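PDB 1WZO: HpcE from Thermus thermophilus, which probably isomerises 2-hydroxyhepta-2,4-diene-1,7-dioate in the breakdown of homoprotocatechuate, as a member of the fumarylacetoacetate hydrolase family. Local coordinates for residues P43-G48 with M203-Y208; H95-L100 with A126-A131; L100-G105 with L211-P216. All coordinates share one frame; numbering follows the deposited sequence.

How the contacts relate
Contacts 2 and 3 are buried, while contact 1 lies farther out, next to another subunit. Contacts 2 and 3 share Leu100 and strand 94-104, which pairs with strand 120-131 in one and with strand 210-212 in the other. Contact 1 reaches the same sheet from strand 46-50, the parallel neighbour of strand 210-212. Leu47 O and Leu212 N, 2.8 Å apart, probably hydrogen-bond between contacts 1 and 3. The chemistry changes with position. Contact 1 is held by one backbone bond, a lysine and a few apolar tips. Contact 2 gathers three carboxylates over a broken strand pair. Contact 3 joins strand bonds and aliphatic packing to a threonine.

Contact 1: residues P43-G48 with M203-Y208; sequences PGKILG and MTLEPY
This is a partly buried loop-to-strand contact in the fumarylacetoacetate hydrolase (FAH) fold, at the interface with a second subunit. Residues 43-48 run into strand 46-50. Residues 203-208 lie in the loop between helix 192-200 and strand 210-212, which lies parallel to strand 46-50 in the sheet. One backbone bond joins the segments directly, from Gly44 N to Tyr208 O at 2.9 Å. The N-H points well at the oxygen, but the donor stands above the carbonyl plane, 55° out of it. Pro43 CA leans on the same oxygen in a C-H...O contact.

Lys45 carries most of the rest. Its CG sits between the backbone N and the carbonyl carbon (chi1 50°). The chain then runs straight until the last bend at chi4 (-64°), which turns the ammonium group toward the loop. Lys45 NZ donates to Thr204 O at 2.9 Å, in the carbonyl plane. Asp209 makes a salt bridge with the same NZ, and its carboxylate also accepts from Glu206 N. The lysine is therefore held to both ends of a short piece of loop. The carboxylate of Glu206 lies nearby but beyond salt-bridge distance.

The aliphatic part of Lys45 slides past Met203 in the opposite direction, with CE 3.6 Å from SD. Leu47 and Met203 reach toward each other tip to tip, CD2 to CE at 3.9 Å. Leu205 CD2 also touches Lys45 CE. The second subunit packs here too: its Trp72 touches Leu47, its Ile143 touches Met203, and its Asp149 accepts a hydrogen bond from Thr204 OG1. On the Glu206 side a water donates to Glu206 OE1 at 2.9 Å and accepts a weak bond from Lys45 N at 3.5 Å.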
ATOM      1  N   PRO B  43      -7.276   6.043  -5.857  1.00 17.97           N
ATOM      2  CA  PRO B  43      -6.680   6.241  -7.180  1.00 16.62           C
ATOM      3  C   PRO B  43      -5.179   5.992  -7.232  1.00 18.23           C
ATOM      4  O   PRO B  43      -4.464   6.213  -6.250  1.00 18.17           O
ATOM      5  CB  PRO B  43      -7.008   7.702  -7.499  1.00 18.41           C
ATOM      6  CG  PRO B  43      -8.209   7.999  -6.665  1.00 16.47           C
ATOM      7  CD  PRO B  43      -7.904   7.285  -5.376  1.00 17.47           C
ATOM      8  N   GLY B  44      -4.720   5.505  -8.380  1.00 17.15           N
ATOM      9  CA  GLY B  44      -3.305   5.302  -8.594  1.00 17.40           C
ATOM     10  C   GLY B  44      -2.918   6.652  -9.179  1.00 19.00           C
ATOM     11  O   GLY B  44      -3.199   7.681  -8.564  1.00 23.81           O
ATOM     12  N   LYS B  45      -2.317   6.671 -10.363  1.00 15.30           N
ATOM     13  CA  LYS B  45      -1.949   7.936 -10.980  1.00 15.05           C
ATOM     14  C   LYS B  45      -3.132   8.516 -11.743  1.00 15.04           C
ATOM     15  O   LYS B  45      -3.961   7.781 -12.290  1.00 13.78           O
ATOM     16  CB  LYS B  45      -0.745   7.765 -11.912  1.00 15.11           C
ATOM     17  CG  LYS B  45      -0.856   6.630 -12.919  1.00 14.55           C
ATOM     18  CD  LYS B  45       0.404   6.581 -13.796  1.00 16.12           C
ATOM     19  CE  LYS B  45       0.389   5.394 -14.770  1.00 12.39           C
ATOM     20  NZ  LYS B  45       0.401   4.079 -14.060  1.00 12.28           N
ATOM     21  N   ILE B  46      -3.184   9.844 -11.782  1.00 14.12           N
ATOM     22  CA  ILE B  46      -4.258  10.578 -12.427  1.00 12.02           C
ATOM     23  C   ILE B  46      -3.736  11.495 -13.521  1.00 13.20           C
ATOM     24  O   ILE B  46      -2.895  12.363 -13.260  1.00 13.37           O
ATOM     25  CB  ILE B  46      -4.993  11.458 -11.392  1.00 12.85           C
ATOM     26  CG1 ILE B  46      -5.417  10.608 -10.187  1.00 14.17           C
ATOM     27  CG2 ILE B  46      -6.208  12.133 -12.039  1.00 14.94           C
ATOM     28  CD1 ILE B  46      -5.801  11.434  -8.953  1.00 16.46           C
ATOM     29  N   LEU B  47      -4.239  11.310 -14.740  1.00 11.78           N
ATOM     30  CA  LEU B  47      -3.856  12.157 -15.864  1.00 13.30           C
ATOM     31  C   LEU B  47      -5.085  12.871 -16.398  1.00 15.94           C
ATOM     32  O   LEU B  47      -6.167  12.293 -16.451  1.00 14.63           O
ATOM     33  CB  LEU B  47      -3.252  11.341 -17.007  1.00 14.67           C
ATOM     34  CG  LEU B  47      -1.912  10.644 -16.773  1.00 17.91           C
ATOM     35  CD1 LEU B  47      -2.156   9.302 -16.106  1.00 20.37           C
ATOM     36  CD2 LEU B  47      -1.200  10.436 -18.107  1.00 19.57           C
ATOM     37  N   GLY B  48      -4.910  14.125 -16.799  1.00 16.81           N
ATOM     38  CA  GLY B  48      -6.014  14.887 -17.352  1.00 18.15           C
ATOM     39  C   GLY B  48      -5.634  15.317 -18.756  1.00 19.77           C
ATOM     40  O   GLY B  48      -4.473  15.176 -19.160  1.00 16.46           O
ATOM     41  N   MET B 203       2.806   4.495 -21.761  1.00 15.89           N
ATOM     42  CA  MET B 203       2.706   4.430 -20.305  1.00 16.62           C
ATOM     43  C   MET B 203       1.742   3.336 -19.859  1.00 16.86           C
ATOM     44  O   MET B 203       0.584   3.334 -20.260  1.00 17.51           O
ATOM     45  CB  MET B 203       2.208   5.778 -19.771  1.00 17.59           C
ATOM     46  CG  MET B 203       2.060   5.859 -18.257  1.00 19.52           C
ATOM     47  SD  MET B 203       1.234   7.370 -17.707  1.00 21.56           S
ATOM     48  CE  MET B 203       2.277   8.628 -18.437  1.00 19.35           C
ATOM     49  N   THR B 204       2.213   2.419 -19.021  1.00 16.23           N
ATOM     50  CA  THR B 204       1.351   1.350 -18.529  1.00 17.71           C
ATOM     51  C   THR B 204       0.329   1.888 -17.526  1.00 17.60           C
ATOM     52  O   THR B 204       0.701   2.473 -16.506  1.00 17.51           O
ATOM     53  CB  THR B 204       2.173   0.243 -17.837  1.00 17.96           C
ATOM     54  OG1 THR B 204       3.086  -0.328 -18.778  1.00 16.77           O
ATOM     55  CG2 THR B 204       1.250  -0.860 -17.306  1.00 18.71           C
ATOM     56  N   LEU B 205      -0.959   1.710 -17.817  1.00 17.50           N
ATOM     57  CA  LEU B 205      -1.990   2.164 -16.887  1.00 15.85           C
ATOM     58  C   LEU B 205      -2.377   0.956 -16.050  1.00 17.11           C
ATOM     59  O   LEU B 205      -2.570  -0.141 -16.576  1.00 16.66           O
ATOM     60  CB  LEU B 205      -3.211   2.718 -17.630  1.00 16.02           C
ATOM     61  CG  LEU B 205      -2.949   3.959 -18.489  1.00 18.04           C
ATOM     62  CD1 LEU B 205      -4.235   4.398 -19.171  1.00 17.00           C
ATOM     63  CD2 LEU B 205      -2.398   5.085 -17.617  1.00 18.08           C
ATOM     64  N   GLU B 206      -2.482   1.155 -14.745  1.00 16.85           N
ATOM     65  CA  GLU B 206      -2.803   0.066 -13.837  1.00 17.64           C
ATOM     66  C   GLU B 206      -4.202   0.223 -13.263  1.00 16.94           C
ATOM     67  O   GLU B 206      -4.780   1.312 -13.310  1.00 16.64           O
ATOM     68  CB  GLU B 206      -1.768   0.044 -12.703  1.00 19.32           C
ATOM     69  CG  GLU B 206      -0.325   0.085 -13.216  1.00 22.96           C
ATOM     70  CD  GLU B 206       0.706   0.261 -12.112  1.00 26.28           C
ATOM     71  OE1 GLU B 206       0.484   1.092 -11.205  1.00 30.40           O
ATOM     72  OE2 GLU B 206       1.750  -0.417 -12.162  1.00 28.03           O
ATOM     73  N   PRO B 207      -4.774  -0.867 -12.717  1.00 17.85           N
ATOM     74  CA  PRO B 207      -6.118  -0.792 -12.133  1.00 16.00           C
ATOM     75  C   PRO B 207      -6.174   0.347 -11.112  1.00 16.16           C
ATOM     76  O   PRO B 207      -5.271   0.499 -10.291  1.00 17.67           O
ATOM     77  CB  PRO B 207      -6.284  -2.161 -11.476  1.00 16.69           C
ATOM     78  CG  PRO B 207      -5.526  -3.067 -12.419  1.00 18.73           C
ATOM     79  CD  PRO B 207      -4.260  -2.251 -12.680  1.00 18.84           C
ATOM     80  N   TYR B 208      -7.237   1.137 -11.193  1.00 15.02           N
ATOM     81  CA  TYR B 208      -7.483   2.286 -10.329  1.00 15.63           C
ATOM     82  C   TYR B 208      -6.780   3.574 -10.740  1.00 14.31           C
ATOM     83  O   TYR B 208      -6.884   4.590 -10.049  1.00 14.96           O
ATOM     84  CB  TYR B 208      -7.217   1.937  -8.862  1.00 18.87           C
ATOM     85  CG  TYR B 208      -8.188   0.882  -8.377  1.00 21.47           C
ATOM     86  CD1 TYR B 208      -7.752  -0.399  -8.046  1.00 25.11           C
ATOM     87  CD2 TYR B 208      -9.560   1.139  -8.347  1.00 21.77           C
ATOM     88  CE1 TYR B 208      -8.661  -1.407  -7.703  1.00 26.74           C
ATOM     89  CE2 TYR B 208     -10.477   0.142  -8.008  1.00 26.02           C
ATOM     90  CZ  TYR B 208     -10.020  -1.128  -7.690  1.00 26.54           C
ATOM     91  OH  TYR B 208     -10.918  -2.122  -7.366  1.00 30.56           O
TER
HETATM   92  O   HOH W   1      -0.638   3.653 -10.641  1.00 19.16           O

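Contact 2: residues H95-L100 with A126-A131; sequences HYEVEL and ANDLVA
Glu97 lies alongside Asp128 where two antiparallel strands of the FAH fold pair, and both side chains point the same way. Glu97 CB is 3.1 Å from Asp128 O, a tight approach. CG and CD continue past that same carbonyl oxygen. Glu97 OE1 then rests against Val130 CG1 at 3.8 Å. Glu97 OE2 lies 3.1 Å from Asp128 OD2 and 3.0 Å from Glu99 OE2, and the carboxylate planes of Glu97 and Asp128 are 84° apart. Glu99 OE2 is in turn 3.2 Å from Asp128 OD2.

These oxygens are all acceptors and do not bond to one another. Lys146 makes a salt bridge with Asp128 OD2 and Lys73 with OD1, so the two lysines probably offset part of the negative charge. The trio is consistent with the carboxylates that hold a metal in FAH relatives, although no metal lies among the three here.

The pairing of strands 94-104 and 120-131 is regular on either side of a break at Tyr96-Glu97 and Asp128-Leu129. His95 pairs with Val130, and Glu99 with Ala126, each by two backbone bonds. Between them Asp128 is the centre of an inverse gamma turn, and its N donates to Glu97 O at 2.9 Å. Tyr96, in the break of the strand, packs on strands 170-175 and 227-232, and its hydroxyl is hydrogen-bonded to Gln181. Asn127 holds its CG anti to the backbone N (chi1 -172°), which brings the amide oxygen across to the opposite strand. There Asn127 OD1 replaces a backbone acceptor: Glu97 N donates to it at 3.1 Å, tilted 27° from the amide carbonyl plane.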
ATOM      1  N   HIS B  95     -11.429  28.522 -10.973  1.00 19.91           N
ATOM      2  CA  HIS B  95     -12.537  27.915 -11.708  1.00 20.43           C
ATOM      3  C   HIS B  95     -12.724  26.429 -11.440  1.00 21.36           C
ATOM      4  O   HIS B  95     -11.753  25.696 -11.216  1.00 18.22           O
ATOM      5  CB  HIS B  95     -12.307  28.082 -13.212  1.00 20.90           C
ATOM      6  CG  HIS B  95     -12.298  29.504 -13.676  1.00 22.55           C
ATOM      7  ND1 HIS B  95     -13.351  30.068 -14.363  1.00 23.27           N
ATOM      8  CD2 HIS B  95     -11.363  30.475 -13.554  1.00 22.98           C
ATOM      9  CE1 HIS B  95     -13.066  31.327 -14.643  1.00 25.32           C
ATOM     10  NE2 HIS B  95     -11.865  31.600 -14.162  1.00 24.41           N
ATOM     11  N   TYR B  96     -13.979  25.983 -11.469  1.00 20.61           N
ATOM     12  CA  TYR B  96     -14.269  24.566 -11.300  1.00 20.39           C
ATOM     13  C   TYR B  96     -14.215  24.030 -12.727  1.00 19.93           C
ATOM     14  O   TYR B  96     -14.232  24.807 -13.685  1.00 20.54           O
ATOM     15  CB  TYR B  96     -15.679  24.348 -10.712  1.00 22.48           C
ATOM     16  CG  TYR B  96     -16.817  24.686 -11.668  1.00 24.68           C
ATOM     17  CD1 TYR B  96     -17.066  23.903 -12.799  1.00 26.13           C
ATOM     18  CD2 TYR B  96     -17.595  25.834 -11.481  1.00 26.58           C
ATOM     19  CE1 TYR B  96     -18.048  24.257 -13.729  1.00 26.91           C
ATOM     20  CE2 TYR B  96     -18.584  26.197 -12.407  1.00 26.48           C
ATOM     21  CZ  TYR B  96     -18.798  25.407 -13.527  1.00 27.79           C
ATOM     22  OH  TYR B  96     -19.736  25.777 -14.467  1.00 27.34           O
ATOM     23  N   GLU B  97     -14.131  22.715 -12.875  1.00 19.98           N
ATOM     24  CA  GLU B  97     -14.128  22.090 -14.195  1.00 20.64           C
ATOM     25  C   GLU B  97     -14.823  20.741 -14.057  1.00 19.61           C
ATOM     26  O   GLU B  97     -14.265  19.807 -13.484  1.00 17.30           O
ATOM     27  CB  GLU B  97     -12.696  21.901 -14.734  1.00 19.97           C
ATOM     28  CG  GLU B  97     -12.032  23.205 -15.187  1.00 21.57           C
ATOM     29  CD  GLU B  97     -10.766  22.997 -16.015  1.00 22.90           C
ATOM     30  OE1 GLU B  97     -10.177  24.006 -16.463  1.00 23.59           O
ATOM     31  OE2 GLU B  97     -10.355  21.839 -16.222  1.00 21.57           O
ATOM     32  N   VAL B  98     -16.052  20.639 -14.563  1.00 20.08           N
ATOM     33  CA  VAL B  98     -16.780  19.377 -14.469  1.00 18.57           C
ATOM     34  C   VAL B  98     -16.293  18.420 -15.553  1.00 18.76           C
ATOM     35  O   VAL B  98     -16.347  18.725 -16.746  1.00 19.21           O
ATOM     36  CB  VAL B  98     -18.329  19.592 -14.568  1.00 20.72           C
ATOM     37  CG1 VAL B  98     -18.693  20.298 -15.862  1.00 20.59           C
ATOM     38  CG2 VAL B  98     -19.044  18.256 -14.448  1.00 20.15           C
ATOM     39  N   GLU B  99     -15.796  17.261 -15.137  1.00 18.05           N
ATOM     40  CA  GLU B  99     -15.277  16.300 -16.099  1.00 18.59           C
ATOM     41  C   GLU B  99     -15.631  14.863 -15.788  1.00 16.81           C
ATOM     42  O   GLU B  99     -15.749  14.468 -14.624  1.00 16.57           O
ATOM     43  CB  GLU B  99     -13.742  16.411 -16.184  1.00 19.47           C
ATOM     44  CG  GLU B  99     -13.216  17.839 -16.174  1.00 18.51           C
ATOM     45  CD  GLU B  99     -11.738  17.936 -16.537  1.00 19.06           C
ATOM     46  OE1 GLU B  99     -11.067  16.888 -16.635  1.00 20.47           O
ATOM     47  OE2 GLU B  99     -11.249  19.066 -16.723  1.00 19.91           O
ATOM     48  N   LEU B 100     -15.808  14.080 -16.845  1.00 17.02           N
ATOM     49  CA  LEU B 100     -16.085  12.663 -16.698  1.00 17.27           C
ATOM     50  C   LEU B 100     -14.735  12.037 -16.356  1.00 17.14           C
ATOM     51  O   LEU B 100     -13.746  12.274 -17.057  1.00 16.80           O
ATOM     52  CB  LEU B 100     -16.591  12.069 -18.015  1.00 17.82           C
ATOM     53  CG  LEU B 100     -16.753  10.545 -18.059  1.00 19.65           C
ATOM     54  CD1 LEU B 100     -17.850  10.105 -17.092  1.00 18.42           C
ATOM     55  CD2 LEU B 100     -17.085  10.109 -19.485  1.00 19.37           C
ATOM     56  N   ALA B 126     -15.551  14.303 -11.581  1.00 17.12           N
ATOM     57  CA  ALA B 126     -14.381  15.012 -11.078  1.00 17.92           C
ATOM     58  C   ALA B 126     -14.562  16.511 -11.235  1.00 18.60           C
ATOM     59  O   ALA B 126     -15.199  16.980 -12.179  1.00 17.45           O
ATOM     60  CB  ALA B 126     -13.124  14.573 -11.833  1.00 17.09           C
ATOM     61  N   ASN B 127     -14.016  17.256 -10.284  1.00 16.34           N
ATOM     62  CA  ASN B 127     -14.038  18.707 -10.340  1.00 16.58           C
ATOM     63  C   ASN B 127     -12.546  19.057 -10.468  1.00 17.33           C
ATOM     64  O   ASN B 127     -11.827  19.117  -9.468  1.00 14.55           O
ATOM     65  CB  ASN B 127     -14.610  19.298  -9.052  1.00 15.75           C
ATOM     66  CG  ASN B 127     -14.823  20.790  -9.159  1.00 17.08           C
ATOM     67  OD1 ASN B 127     -14.259  21.438 -10.044  1.00 16.72           O
ATOM     68  ND2 ASN B 127     -15.633  21.349  -8.259  1.00 18.20           N
ATOM     69  N   ASP B 128     -12.087  19.256 -11.702  1.00 16.54           N
ATOM     70  CA  ASP B 128     -10.678  19.557 -11.968  1.00 16.72           C
ATOM     71  C   ASP B 128     -10.413  21.057 -11.856  1.00 17.18           C
ATOM     72  O   ASP B 128     -10.247  21.754 -12.856  1.00 18.42           O
ATOM     73  CB  ASP B 128     -10.312  19.020 -13.360  1.00 17.10           C
ATOM     74  CG  ASP B 128      -8.887  19.337 -13.762  1.00 20.13           C
ATOM     75  OD1 ASP B 128      -8.002  19.319 -12.883  1.00 18.79           O
ATOM     76  OD2 ASP B 128      -8.653  19.588 -14.964  1.00 20.77           O
ATOM     77  N   LEU B 129     -10.374  21.538 -10.618  1.00 17.39           N
ATOM     78  CA  LEU B 129     -10.172  22.955 -10.341  1.00 17.79           C
ATOM     79  C   LEU B 129      -8.851  23.522 -10.842  1.00 18.56           C
ATOM     80  O   LEU B 129      -7.855  22.809 -11.010  1.00 16.57           O
ATOM     81  CB  LEU B 129     -10.321  23.218  -8.837  1.00 17.86           C
ATOM     82  CG  LEU B 129     -11.746  23.074  -8.280  1.00 15.85           C
ATOM     83  CD1 LEU B 129     -11.765  22.125  -7.083  1.00 14.99           C
ATOM     84  CD2 LEU B 129     -12.274  24.448  -7.882  1.00 17.83           C
ATOM     85  N   VAL B 130      -8.854  24.821 -11.095  1.00 17.56           N
ATOM     86  CA  VAL B 130      -7.661  25.493 -11.570  1.00 18.55           C
ATOM     87  C   VAL B 130      -7.633  26.927 -11.068  1.00 19.55           C
ATOM     88  O   VAL B 130      -8.677  27.577 -10.948  1.00 19.38           O
ATOM     89  CB  VAL B 130      -7.590  25.503 -13.122  1.00 19.79           C
ATOM     90  CG1 VAL B 130      -8.833  26.184 -13.706  1.00 19.24           C
ATOM     91  CG2 VAL B 130      -6.336  26.247 -13.579  1.00 19.05           C
ATOM     92  N   ALA B 131      -6.438  27.403 -10.738  1.00 20.24           N
ATOM     93  CA  ALA B 131      -6.263  28.782 -10.301  1.00 21.15           C
ATOM     94  C   ALA B 131      -5.554  29.436 -11.482  1.00 21.31           C
ATOM     95  O   ALA B 131      -4.328  29.345 -11.618  1.00 19.97           O
ATOM     96  CB  ALA B 131      -5.404  28.843  -9.051  1.00 21.21           C
TER

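Contact 3: residues L100-G105 with L211-P216; sequences LAVVVG and LLTGTP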
ATOM      1  N   LEU B 100     -15.808  14.080 -16.845  1.00 17.02           N
ATOM      2  CA  LEU B 100     -16.085  12.663 -16.698  1.00 17.27           C
ATOM      3  C   LEU B 100     -14.735  12.037 -16.356  1.00 17.14           C
ATOM      4  O   LEU B 100     -13.746  12.274 -17.057  1.00 16.80           O
ATOM      5  CB  LEU B 100     -16.591  12.069 -18.015  1.00 17.82           C
ATOM      6  CG  LEU B 100     -16.753  10.545 -18.059  1.00 19.65           C
ATOM      7  CD1 LEU B 100     -17.850  10.105 -17.092  1.00 18.42           C
ATOM      8  CD2 LEU B 100     -17.085  10.109 -19.485  1.00 19.37           C
ATOM      9  N   ALA B 101     -14.696  11.261 -15.279  1.00 16.64           N
ATOM     10  CA  ALA B 101     -13.475  10.587 -14.848  1.00 17.52           C
ATOM     11  C   ALA B 101     -13.599   9.101 -15.164  1.00 18.17           C
ATOM     12  O   ALA B 101     -14.601   8.467 -14.827  1.00 19.60           O
ATOM     13  CB  ALA B 101     -13.263  10.794 -13.350  1.00 17.36           C
ATOM     14  N   VAL B 102     -12.579   8.553 -15.818  1.00 16.90           N
ATOM     15  CA  VAL B 102     -12.563   7.150 -16.212  1.00 16.32           C
ATOM     16  C   VAL B 102     -11.614   6.361 -15.324  1.00 18.04           C
ATOM     17  O   VAL B 102     -10.449   6.736 -15.159  1.00 15.80           O
ATOM     18  CB  VAL B 102     -12.110   7.015 -17.680  1.00 17.24           C
ATOM     19  CG1 VAL B 102     -12.174   5.560 -18.128  1.00 17.05           C
ATOM     20  CG2 VAL B 102     -12.980   7.905 -18.562  1.00 17.68           C
ATOM     21  N   VAL B 103     -12.114   5.267 -14.760  1.00 15.17           N
ATOM     22  CA  VAL B 103     -11.314   4.431 -13.870  1.00 16.01           C
ATOM     23  C   VAL B 103     -10.875   3.145 -14.557  1.00 16.10           C
ATOM     24  O   VAL B 103     -11.705   2.351 -14.995  1.00 19.20           O
ATOM     25  CB  VAL B 103     -12.114   4.081 -12.600  1.00 15.87           C
ATOM     26  CG1 VAL B 103     -11.215   3.371 -11.587  1.00 16.20           C
ATOM     27  CG2 VAL B 103     -12.706   5.356 -12.002  1.00 14.98           C
ATOM     28  N   VAL B 104      -9.564   2.946 -14.646  1.00 15.08           N
ATOM     29  CA  VAL B 104      -8.991   1.764 -15.283  1.00 16.88           C
ATOM     30  C   VAL B 104      -9.226   0.515 -14.435  1.00 16.73           C
ATOM     31  O   VAL B 104      -9.041   0.544 -13.220  1.00 18.03           O
ATOM     32  CB  VAL B 104      -7.471   1.956 -15.518  1.00 14.97           C
ATOM     33  CG1 VAL B 104      -6.867   0.703 -16.112  1.00 14.90           C
ATOM     34  CG2 VAL B 104      -7.243   3.141 -16.461  1.00 17.34           C
ATOM     35  N   GLY B 105      -9.629  -0.579 -15.084  1.00 17.31           N
ATOM     36  CA  GLY B 105      -9.897  -1.818 -14.369  1.00 17.50           C
ATOM     37  C   GLY B 105      -8.904  -2.945 -14.594  1.00 19.02           C
ATOM     38  O   GLY B 105      -8.814  -3.873 -13.783  1.00 18.79           O
ATOM     39  N   LEU B 211      -8.337   8.715 -15.528  1.00 16.37           N
ATOM     40  CA  LEU B 211      -8.211   9.610 -16.668  1.00 15.64           C
ATOM     41  C   LEU B 211      -9.301  10.662 -16.574  1.00 16.69           C
ATOM     42  O   LEU B 211     -10.487  10.328 -16.476  1.00 17.49           O
ATOM     43  CB  LEU B 211      -8.361   8.835 -17.983  1.00 17.52           C
ATOM     44  CG  LEU B 211      -8.540   9.670 -19.260  1.00 16.74           C
ATOM     45  CD1 LEU B 211      -7.288  10.499 -19.530  1.00 16.38           C
ATOM     46  CD2 LEU B 211      -8.827   8.739 -20.434  1.00 15.55           C
ATOM     47  N   LEU B 212      -8.896  11.931 -16.576  1.00 14.41           N
ATOM     48  CA  LEU B 212      -9.829  13.052 -16.535  1.00 15.50           C
ATOM     49  C   LEU B 212      -9.955  13.446 -18.000  1.00 17.19           C
ATOM     50  O   LEU B 212      -8.953  13.694 -18.674  1.00 18.32           O
ATOM     51  CB  LEU B 212      -9.252  14.203 -15.706  1.00 15.32           C
ATOM     52  CG  LEU B 212      -8.889  13.831 -14.263  1.00 16.23           C
ATOM     53  CD1 LEU B 212      -8.342  15.055 -13.538  1.00 17.39           C
ATOM     54  CD2 LEU B 212     -10.118  13.280 -13.545  1.00 17.43           C
ATOM     55  N   THR B 213     -11.185  13.518 -18.491  1.00 16.65           N
ATOM     56  CA  THR B 213     -11.411  13.787 -19.902  1.00 16.55           C
ATOM     57  C   THR B 213     -11.596  15.222 -20.382  1.00 16.47           C
ATOM     58  O   THR B 213     -11.871  15.449 -21.558  1.00 17.99           O
ATOM     59  CB  THR B 213     -12.586  12.920 -20.391  1.00 17.67           C
ATOM     60  OG1 THR B 213     -13.750  13.202 -19.602  1.00 16.63           O
ATOM     61  CG2 THR B 213     -12.232  11.434 -20.236  1.00 15.97           C
ATOM     62  N   GLY B 214     -11.438  16.189 -19.489  1.00 17.61           N
ATOM     63  CA  GLY B 214     -11.568  17.578 -19.893  1.00 18.59           C
ATOM     64  C   GLY B 214     -12.941  18.170 -19.660  1.00 20.41           C
ATOM     65  O   GLY B 214     -13.838  17.500 -19.143  1.00 20.04           O
ATOM     66  N   THR B 215     -13.108  19.429 -20.053  1.00 21.50           N
ATOM     67  CA  THR B 215     -14.381  20.117 -19.869  1.00 23.63           C
ATOM     68  C   THR B 215     -14.545  21.258 -20.870  1.00 24.21           C
ATOM     69  O   THR B 215     -13.561  21.820 -21.357  1.00 22.51           O
ATOM     70  CB  THR B 215     -14.483  20.712 -18.443  1.00 24.04           C
ATOM     71  OG1 THR B 215     -15.855  20.936 -18.105  1.00 23.56           O
ATOM     72  CG2 THR B 215     -13.730  22.038 -18.359  1.00 24.49           C
ATOM     73  N   PRO B 216     -15.798  21.603 -21.205  1.00 25.93           N
ATOM     74  CA  PRO B 216     -16.038  22.700 -22.151  1.00 26.80           C
ATOM     75  C   PRO B 216     -15.956  24.027 -21.394  1.00 27.03           C
ATOM     76  O   PRO B 216     -16.217  24.069 -20.194  1.00 25.15           O
ATOM     77  CB  PRO B 216     -17.448  22.410 -22.656  1.00 26.83           C
ATOM     78  CG  PRO B 216     -18.104  21.806 -21.453  1.00 27.65           C
ATOM     79  CD  PRO B 216     -17.040  20.859 -20.935  1.00 25.84           C
TER
HETATM   80  O   HOH W   2     -15.332  15.368 -19.730  1.00 16.92           O
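The flat groups that meet here are peptide carbonyls, chiefly that of Leu100, which takes two bonds from Thr213. Thr213 N meets Leu100 O nearly end-on at 3.2 Å. Thr213 OG1 donates to Leu100 O at 2.7 Å, coming from the side and tilted 16° from the carbonyl plane. The buried oxygen is thus gripped twice by one residue.

The setting is an antiparallel strand pair inside the FAH fold, where strand 94-104 meets the short strand 210-212. Val102 and Leu211 form a hydrogen-bonded pair. Val102 N donates to Leu211 O at 2.8 Å, and Leu211 N returns a bond to Val102 O at 2.9 Å. Ala101 and Leu212 form the neighbouring non-hydrogen-bonded pair. Strand 210-212 ends at this point, and Thr213, the first residue after it, carries the contact on.

The side chains divide between the two sheet faces. On one, Ala101 CB meets Leu212 CD2 at 4.0 Å, and Leu212 also packs on Ala126. On the other, Val102 and Leu211 touch through their CB atoms at 4.2 Å, under helix 192-200. Leu195, Leu196 and Ile199 of that helix cover Leu211, and Val192 reaches Val102. Val102 CG2 also meets Thr213 CG2, the two side chains crossing at about a right angle.

Thr213 puts its hydroxyl between the backbone N and the carbonyl carbon (chi1 58°). This turns OG1 to Leu100 and leaves CG2 for the valine. The loop is fastened further along as well, since Thr215 OG1 is hydrogen-bonded to Val98 O. A water bridges the two segments: it accepts from Leu100 N and donates to Thr213 OG1 and Gly214 O, both at 2.7 Å.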